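Side-chain contacts in CT398 (Chlamydia trachomatis, PDB 4ILO), which is of unknown function but has a long coiled-coil hairpin and a zinc ribbon and may bind DNA or RNA: residues Glu81-Ala86 against Asn94-Glu99; Val193-Pro196 against Val201-Gly204; Val195-Arg200 against Ile207-Gln212. All coordinates share one frame; numbering follows the deposited sequence.

Contact 1. Residues Glu81-Ala86 against Asn94-Glu99; sequences ENQQAA and NALTQE
Leu96 reaches from helix 90-171 onto the backbone of Gln84 on helix 2-86, close to the turn that joins the two arms of the coiled-coil hairpin. The local axes run at 158° to each other, which is the antiparallel course expected of two helices linked by a short connection. They come no nearer than 9.7 Å, and the segments bury only 184 Å² between them, so this is a slender, two-helix contact.

The dense part is built round one methyl group, Leu96 CD1, which rests against the root of the glutamine rather than its tip. CB of Leu96 already points toward helix 2-86, and with CG anti to the carbonyl carbon (chi1 -72°) the methyl meets the backbone there. Gln84 takes the other course: its CG is anti to the backbone N (chi1 -171°) and the extended chain slides past Leu96 in the opposite direction, toward helix 90-171, its amide end lying near the hydroxyl of Thr97. Leu80, one turn before Gln84, also touches Leu96, while Phe93 and Met100 meet the side chain of Gln84 and continue the seam along the hairpin.

The outer side is looser. Gln83, an exposed residue, crosses Leu96 at about a right angle and approaches it at long range, with OE1 4.1 Å from Leu96 CD2. On the flank where Gln84 ends stands the exposed Thr97, whose hydroxyl makes a weak hydrogen bond to the carbonyl of Phe93 within its own helix. None of the touching residues is fully buried in this two-helix contact near the hairpin's tip. Its close packing comes down to Leu96 CD1, 3.7 Å from Gln84 CA and 3.9 Å from Gln84 CB.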
loop_
_atom_site.group_PDB
_atom_site.type_symbol
_atom_site.label_atom_id
_atom_site.label_comp_id
_atom_site.label_asym_id
_atom_site.label_seq_id
_atom_site.Cartn_x
_atom_site.Cartn_y
_atom_site.Cartn_z
ATOM N N GLU A 81 -20.787 -52.563 -31.433
ATOM C CA GLU A 81 -22.121 -53.138 -31.505
ATOM C C GLU A 81 -22.436 -53.575 -32.922
ATOM O O GLU A 81 -22.942 -54.673 -33.144
ATOM C CB GLU A 81 -23.153 -52.130 -30.999
ATOM C CG GLU A 81 -23.052 -52.048 -29.518
ATOM C CD GLU A 81 -23.965 -51.046 -28.899
ATOM O OE1 GLU A 81 -24.404 -50.131 -29.629
ATOM O OE2 GLU A 81 -24.207 -51.178 -27.670
ATOM N N ASN A 82 -22.097 -52.757 -33.897
ATOM C CA ASN A 82 -22.271 -53.191 -35.271
ATOM C C ASN A 82 -21.459 -54.457 -35.553
ATOM O O ASN A 82 -21.959 -55.377 -36.213
ATOM C CB ASN A 82 -21.925 -52.036 -36.219
ATOM C CG ASN A 82 -22.812 -50.813 -35.977
ATOM O OD1 ASN A 82 -23.956 -50.928 -35.502
ATOM N ND2 ASN A 82 -22.281 -49.645 -36.268
ATOM N N GLN A 83 -20.209 -54.531 -35.060
ATOM C CA GLN A 83 -19.392 -55.724 -35.311
ATOM C C GLN A 83 -20.051 -56.962 -34.722
ATOM O O GLN A 83 -20.115 -58.018 -35.359
ATOM C CB GLN A 83 -18.000 -55.575 -34.701
ATOM C CG GLN A 83 -17.056 -54.684 -35.460
ATOM C CD GLN A 83 -15.717 -54.448 -34.759
ATOM O OE1 GLN A 83 -15.167 -55.334 -34.115
ATOM N NE2 GLN A 83 -15.182 -53.229 -34.905
ATOM N N GLN A 84 -20.550 -56.839 -33.495
ATOM C CA GLN A 84 -21.111 -57.975 -32.808
ATOM C C GLN A 84 -22.374 -58.476 -33.495
ATOM O O GLN A 84 -22.634 -59.680 -33.491
ATOM C CB GLN A 84 -21.404 -57.605 -31.348
ATOM C CG GLN A 84 -21.795 -58.814 -30.526
ATOM C CD GLN A 84 -22.220 -58.485 -29.117
ATOM O OE1 GLN A 84 -21.693 -59.021 -28.097
ATOM N NE2 GLN A 84 -23.170 -57.623 -29.033
ATOM N N ALA A 85 -23.184 -57.577 -34.064
ATOM C CA ALA A 85 -24.404 -58.016 -34.732
ATOM C C ALA A 85 -24.107 -58.989 -35.861
ATOM O O ALA A 85 -24.976 -59.804 -36.191
ATOM C CB ALA A 85 -25.201 -56.813 -35.256
ATOM N N ALA A 86 -22.893 -58.938 -36.443
ATOM C CA ALA A 86 -22.505 -59.791 -37.565
ATOM C C ALA A 86 -21.659 -61.010 -37.192
ATOM O O ALA A 86 -21.382 -61.830 -38.079
ATOM C CB ALA A 86 -21.691 -58.997 -38.593
ATOM N N ASN A 94 -18.273 -63.081 -27.429
ATOM C CA ASN A 94 -18.027 -62.856 -26.016
ATOM C C ASN A 94 -16.996 -61.760 -25.830
ATOM O O ASN A 94 -17.114 -60.955 -24.907
ATOM C CB ASN A 94 -17.535 -64.157 -25.346
ATOM C CG ASN A 94 -18.691 -65.169 -25.115
ATOM O OD1 ASN A 94 -19.857 -64.774 -25.080
ATOM N ND2 ASN A 94 -18.351 -66.466 -24.898
ATOM N N ALA A 95 -15.979 -61.728 -26.698
ATOM C CA ALA A 95 -14.952 -60.707 -26.604
ATOM C C ALA A 95 -15.582 -59.333 -26.756
ATOM O O ALA A 95 -15.316 -58.433 -25.955
ATOM C CB ALA A 95 -13.909 -60.940 -27.683
ATOM N N LEU A 96 -16.517 -59.203 -27.703
ATOM C CA LEU A 96 -17.216 -57.939 -27.911
ATOM C C LEU A 96 -18.107 -57.578 -26.727
ATOM O O LEU A 96 -18.143 -56.418 -26.302
ATOM C CB LEU A 96 -18.016 -58.039 -29.208
ATOM C CG LEU A 96 -16.975 -58.000 -30.356
ATOM C CD1 LEU A 96 -17.566 -58.381 -31.659
ATOM C CD2 LEU A 96 -16.433 -56.612 -30.471
ATOM N N THR A 97 -18.807 -58.555 -26.146
ATOM C CA THR A 97 -19.537 -58.263 -24.913
ATOM C C THR A 97 -18.605 -57.647 -23.875
ATOM O O THR A 97 -18.911 -56.591 -23.282
ATOM C CB THR A 97 -20.160 -59.550 -24.380
ATOM O OG1 THR A 97 -21.227 -59.952 -25.260
ATOM C CG2 THR A 97 -20.731 -59.367 -23.009
ATOM N N GLN A 98 -17.459 -58.313 -23.641
ATOM C CA GLN A 98 -16.564 -57.909 -22.576
ATOM C C GLN A 98 -15.974 -56.538 -22.887
ATOM O O GLN A 98 -15.875 -55.696 -21.999
ATOM C CB GLN A 98 -15.467 -58.956 -22.377
ATOM C CG GLN A 98 -16.015 -60.284 -21.817
ATOM C CD GLN A 98 -15.192 -61.526 -22.196
ATOM O OE1 GLN A 98 -14.031 -61.431 -22.636
ATOM N NE2 GLN A 98 -15.809 -62.708 -22.050
ATOM N N GLU A 99 -15.576 -56.317 -24.144
ATOM C CA GLU A 99 -15.020 -55.028 -24.517
ATOM C C GLU A 99 -16.041 -53.910 -24.315
ATOM O O GLU A 99 -15.702 -52.831 -23.821
ATOM C CB GLU A 99 -14.528 -55.063 -25.960
ATOM C CG GLU A 99 -13.711 -53.820 -26.310
ATOM C CD GLU A 99 -12.245 -53.841 -25.828
ATOM O OE1 GLU A 99 -11.623 -54.932 -25.657
ATOM O OE2 GLU A 99 -11.708 -52.723 -25.653
#

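Contact 2. Residues Val193-Pro196 against Val201-Gly204; sequences VVVP and VCSG. With ZN (zinc ion), chain C.
Ser203 OG donates a hydrogen bond of 2.9 Å to Pro196 O, the clear polar link between the first two strands of the zinc ribbon. The hydroxyl arrives in the carbonyl plane, on a lone pair, with a C=O...OG angle of 142°. Its direction follows from chi1 of 72°, which sets OG between the serine's own N and carbonyl carbon and turns it back toward strand 194-198. Ser203 N adds a second, weak bond to the same oxygen at 3.4 Å, so the hydroxyl is the main hold on Pro196 O and the backbone N a slight supplement.

One residue earlier, Cys202 SG binds the zinc ion at 2.3 Å; Cys205, Cys226 and Cys229 complete the four-cysteine site. The serine bonds therefore tie the backbone immediately after a metal ligand to the neighbouring strand.

Apolar contacts lie beside this polar centre. Ser203 OG also sits 3.4 Å from Pro196 CD and 3.5 Å from Val195 CB. From the same valine, CG2 extends over the start of the knuckle, 3.8 Å from Gly204 N and 4.1 Å from Cys202 SG, bringing a methyl group beside the metal-bound sulfur.

The contact belongs to the hairpin of strands 194-198 and 201-202, the latter an outermost strand of the sheet. On its other side strand 194-198 pairs in parallel with strand 232-234, where the backbone of Val195 is hydrogen-bonded to Ile232 and Tyr234, while Val194 packs on helices 2-86 and 176-189.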
loop_
_atom_site.group_PDB
_atom_site.type_symbol
_atom_site.label_atom_id
_atom_site.label_comp_id
_atom_site.label_asym_id
_atom_site.label_seq_id
_atom_site.Cartn_x
_atom_site.Cartn_y
_atom_site.Cartn_z
ATOM N N VAL A 193 14.008 23.948 18.517
ATOM C CA VAL A 193 15.314 23.795 19.141
ATOM C C VAL A 193 15.921 25.131 19.642
ATOM O O VAL A 193 16.941 25.114 20.364
ATOM C CB VAL A 193 16.265 23.059 18.186
ATOM C CG1 VAL A 193 15.725 21.602 17.932
ATOM C CG2 VAL A 193 16.375 23.817 16.874
ATOM N N VAL A 194 15.357 26.271 19.259
ATOM C CA VAL A 194 15.675 27.566 19.863
ATOM C C VAL A 194 14.479 27.895 20.734
ATOM O O VAL A 194 13.403 28.222 20.218
ATOM C CB VAL A 194 15.899 28.651 18.802
ATOM C CG1 VAL A 194 16.378 29.984 19.478
ATOM C CG2 VAL A 194 16.913 28.202 17.780
ATOM N N VAL A 195 14.630 27.749 22.047
ATOM C CA VAL A 195 13.450 27.744 22.920
ATOM C C VAL A 195 13.649 28.672 24.110
ATOM O O VAL A 195 14.784 28.859 24.573
ATOM C CB VAL A 195 13.131 26.326 23.433
ATOM C CG1 VAL A 195 12.833 25.355 22.244
ATOM C CG2 VAL A 195 14.244 25.809 24.379
ATOM N N PRO A 196 12.592 29.277 24.643
ATOM C CA PRO A 196 12.773 30.220 25.748
ATOM C C PRO A 196 12.749 29.511 27.104
ATOM O O PRO A 196 12.292 28.363 27.240
ATOM C CB PRO A 196 11.582 31.177 25.579
ATOM C CG PRO A 196 10.478 30.285 24.985
ATOM C CD PRO A 196 11.204 29.251 24.127
ATOM N N VAL A 201 12.621 26.800 33.765
ATOM C CA VAL A 201 13.054 25.534 33.167
ATOM C C VAL A 201 13.247 25.705 31.656
ATOM O O VAL A 201 12.807 26.682 31.044
ATOM C CB VAL A 201 12.116 24.331 33.472
ATOM C CG1 VAL A 201 11.666 24.340 34.916
ATOM C CG2 VAL A 201 10.888 24.326 32.560
ATOM N N CYS A 202 13.947 24.734 31.056
ATOM C CA CYS A 202 14.054 24.651 29.604
ATOM C C CYS A 202 12.690 24.258 29.063
ATOM O O CYS A 202 12.116 23.265 29.510
ATOM C CB CYS A 202 15.094 23.597 29.231
ATOM S SG CYS A 202 15.240 23.235 27.474
ATOM N N SER A 203 12.147 25.042 28.138
ATOM C CA SER A 203 10.829 24.713 27.621
ATOM C C SER A 203 10.889 23.621 26.566
ATOM O O SER A 203 9.853 23.078 26.192
ATOM C CB SER A 203 10.123 25.967 27.108
ATOM O OG SER A 203 10.684 26.421 25.907
ATOM N N GLY A 204 12.082 23.274 26.101
ATOM C CA GLY A 204 12.267 22.119 25.245
ATOM C C GLY A 204 12.194 20.784 25.970
ATOM O O GLY A 204 11.536 19.860 25.485
HETATM ZN ZN ZN C . 16.477 21.308 27.649
#

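Contact 3. Residues Val195-Arg200 against Ile207-Gln212; sequences VPIENR and IALTPQ
Arg200 O receives the backbone N-H of Leu209 from an uncommon setting, a turn in which two consecutive residues have left-handed backbone angles. Asn199 and Arg200 (phi 60° at the arginine) both have positive phi, which fits a type I' turn between strands 194-198 and 201-202 and presents this carbonyl to 207-212.

Leu209 N donates to Arg200 O at 3.1 Å, with an N-H...O angle of 159°. The donor is tilted 19° from the carbonyl plane. A second, weaker approach comes from Ala208 CA, 3.5 Å from the same oxygen in a CA-H...O contact, and Ala208 CB lies 3.8 Å from it.

Beside this backbone link, Leu209, whose CB points toward 195-200, packs near Ile197, though the exact methyl positions of the pair are doubtful. Both side chains also touch Leu233 of strand 232-234, which joins them to one small apolar cluster. The arginine chain instead leads away from 207-212, and its NH1 forms a salt bridge with Glu214 on helix 211-219. Thr210 caps the start of that helix as its N-cap residue, its OG1 hydrogen-bonded to His213 N.

Leu209 packs on the backbone of the zinc ligand Cys202, and its side chain lies about 7 Å from the zinc ion. A hairpin turn packed against the chain leaving a CxxC knuckle is in keeping with a C4-type zinc ribbon.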
loop_
_atom_site.group_PDB
_atom_site.type_symbol
_atom_site.label_atom_id
_atom_site.label_comp_id
_atom_site.label_asym_id
_atom_site.label_seq_id
_atom_site.Cartn_x
_atom_site.Cartn_y
_atom_site.Cartn_z
ATOM N N VAL A 195 14.630 27.749 22.047
ATOM C CA VAL A 195 13.450 27.744 22.920
ATOM C C VAL A 195 13.649 28.672 24.110
ATOM O O VAL A 195 14.784 28.859 24.573
ATOM C CB VAL A 195 13.131 26.326 23.433
ATOM C CG1 VAL A 195 12.833 25.355 22.244
ATOM C CG2 VAL A 195 14.244 25.809 24.379
ATOM N N PRO A 196 12.592 29.277 24.643
ATOM C CA PRO A 196 12.773 30.220 25.748
ATOM C C PRO A 196 12.749 29.511 27.104
ATOM O O PRO A 196 12.292 28.363 27.240
ATOM C CB PRO A 196 11.582 31.177 25.579
ATOM C CG PRO A 196 10.478 30.285 24.985
ATOM C CD PRO A 196 11.204 29.251 24.127
ATOM N N ILE A 197 13.325 30.208 28.091
ATOM C CA ILE A 197 13.158 29.875 29.508
ATOM C C ILE A 197 11.709 30.146 29.904
ATOM O O ILE A 197 11.228 31.277 29.773
ATOM C CB ILE A 197 14.074 30.742 30.388
ATOM C CG1 ILE A 197 15.523 30.781 29.898
ATOM C CG2 ILE A 197 13.989 30.275 31.851
ATOM C CD1 ILE A 197 16.305 29.627 30.333
ATOM N N GLU A 198 11.026 29.128 30.435
ATOM C CA GLU A 198 9.686 29.280 31.017
ATOM C C GLU A 198 9.713 28.741 32.441
ATOM O O GLU A 198 10.137 27.599 32.671
ATOM C CB GLU A 198 8.580 28.505 30.259
ATOM C CG GLU A 198 8.588 28.550 28.712
ATOM C CD GLU A 198 7.918 29.799 28.084
ATOM O OE1 GLU A 198 7.162 29.639 27.076
ATOM O OE2 GLU A 198 8.184 30.938 28.569
ATOM N N ASN A 199 9.233 29.538 33.392
ATOM C CA ASN A 199 9.161 29.080 34.777
ATOM C C ASN A 199 10.521 28.551 35.231
ATOM O O ASN A 199 10.625 27.544 35.938
ATOM C CB ASN A 199 8.072 28.015 34.961
ATOM C CG ASN A 199 6.713 28.459 34.433
ATOM O OD1 ASN A 199 6.053 29.315 35.031
ATOM N ND2 ASN A 199 6.280 27.865 33.316
ATOM N N ARG A 200 11.578 29.218 34.781
ATOM C CA ARG A 200 12.949 28.862 35.138
ATOM C C ARG A 200 13.351 27.434 34.709
ATOM O O ARG A 200 14.339 26.892 35.235
ATOM C CB ARG A 200 13.191 29.079 36.634
ATOM C CG ARG A 200 12.907 30.519 37.130
ATOM C CD ARG A 200 13.715 30.779 38.413
ATOM N NE ARG A 200 13.266 31.922 39.217
ATOM C CZ ARG A 200 13.573 33.197 38.965
ATOM N NH1 ARG A 200 14.302 33.501 37.894
ATOM N NH2 ARG A 200 13.128 34.174 39.766
ATOM N N ILE A 207 13.571 20.643 32.021
ATOM C CA ILE A 207 14.506 20.504 33.129
ATOM C C ILE A 207 14.939 21.906 33.589
ATOM O O ILE A 207 15.243 22.786 32.766
ATOM C CB ILE A 207 15.676 19.579 32.726
ATOM C CG1 ILE A 207 15.098 18.164 32.416
ATOM C CG2 ILE A 207 16.771 19.526 33.808
ATOM C CD1 ILE A 207 16.135 17.062 32.119
ATOM N N ALA A 208 14.883 22.143 34.905
ATOM C CA ALA A 208 15.182 23.466 35.459
ATOM C C ALA A 208 16.655 23.845 35.285
ATOM O O ALA A 208 17.563 23.012 35.404
ATOM C CB ALA A 208 14.835 23.509 36.949
ATOM N N LEU A 209 16.897 25.118 35.007
ATOM C CA LEU A 209 18.268 25.594 34.938
ATOM C C LEU A 209 18.767 25.923 36.335
ATOM O O LEU A 209 17.998 26.344 37.216
ATOM C CB LEU A 209 18.345 26.861 34.108
ATOM C CG LEU A 209 18.085 26.819 32.609
ATOM C CD1 LEU A 209 16.649 26.304 32.205
ATOM C CD2 LEU A 209 18.291 28.241 32.155
ATOM N N THR A 210 20.062 25.717 36.547
ATOM C CA THR A 210 20.672 26.286 37.736
ATOM C C THR A 210 20.590 27.814 37.637
ATOM O O THR A 210 20.600 28.380 36.537
ATOM C CB THR A 210 22.139 25.849 37.861
ATOM O OG1 THR A 210 22.913 26.491 36.848
ATOM C CG2 THR A 210 22.297 24.314 37.743
ATOM N N PRO A 211 20.490 28.511 38.769
ATOM C CA PRO A 211 20.461 29.992 38.706
ATOM C C PRO A 211 21.657 30.594 37.980
ATOM O O PRO A 211 21.527 31.600 37.268
ATOM C CB PRO A 211 20.403 30.404 40.181
ATOM C CG PRO A 211 20.978 29.220 40.929
ATOM C CD PRO A 211 20.557 28.002 40.150
ATOM N N GLN A 212 22.833 30.000 38.134
ATOM C CA GLN A 212 23.985 30.469 37.378
ATOM C C GLN A 212 23.717 30.425 35.876
ATOM O O GLN A 212 24.038 31.378 35.147
ATOM C CB GLN A 212 25.184 29.597 37.719
ATOM C CG GLN A 212 26.145 29.516 36.567
ATOM C CD GLN A 212 27.497 28.990 36.974
ATOM O OE1 GLN A 212 27.663 27.786 37.218
ATOM N NE2 GLN A 212 28.480 29.897 37.057
#

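How the contacts relate
Contacts 2 and 3 are adjoining parts of the zinc ribbon, whereas contact 1 lies at the far end of the coiled-coil hairpin. The centres of contacts 1 and 2 are about 105 Å apart and those of contacts 1 and 3 about 112 Å apart, on opposite sides of the chain's centre. Contacts 2 and 3, about 8 Å between centres, share Val195 and Pro196. They also meet directly: Cys202 N lies 2.9 Å from Ile207 O, a probable hydrogen bond, and Glu198 CG packs on Ser203 CB at 3.4 Å. Contact 2 supplies a zinc ligand, while contact 3 gives none, its nearby Leu209 standing outside the four-cysteine site.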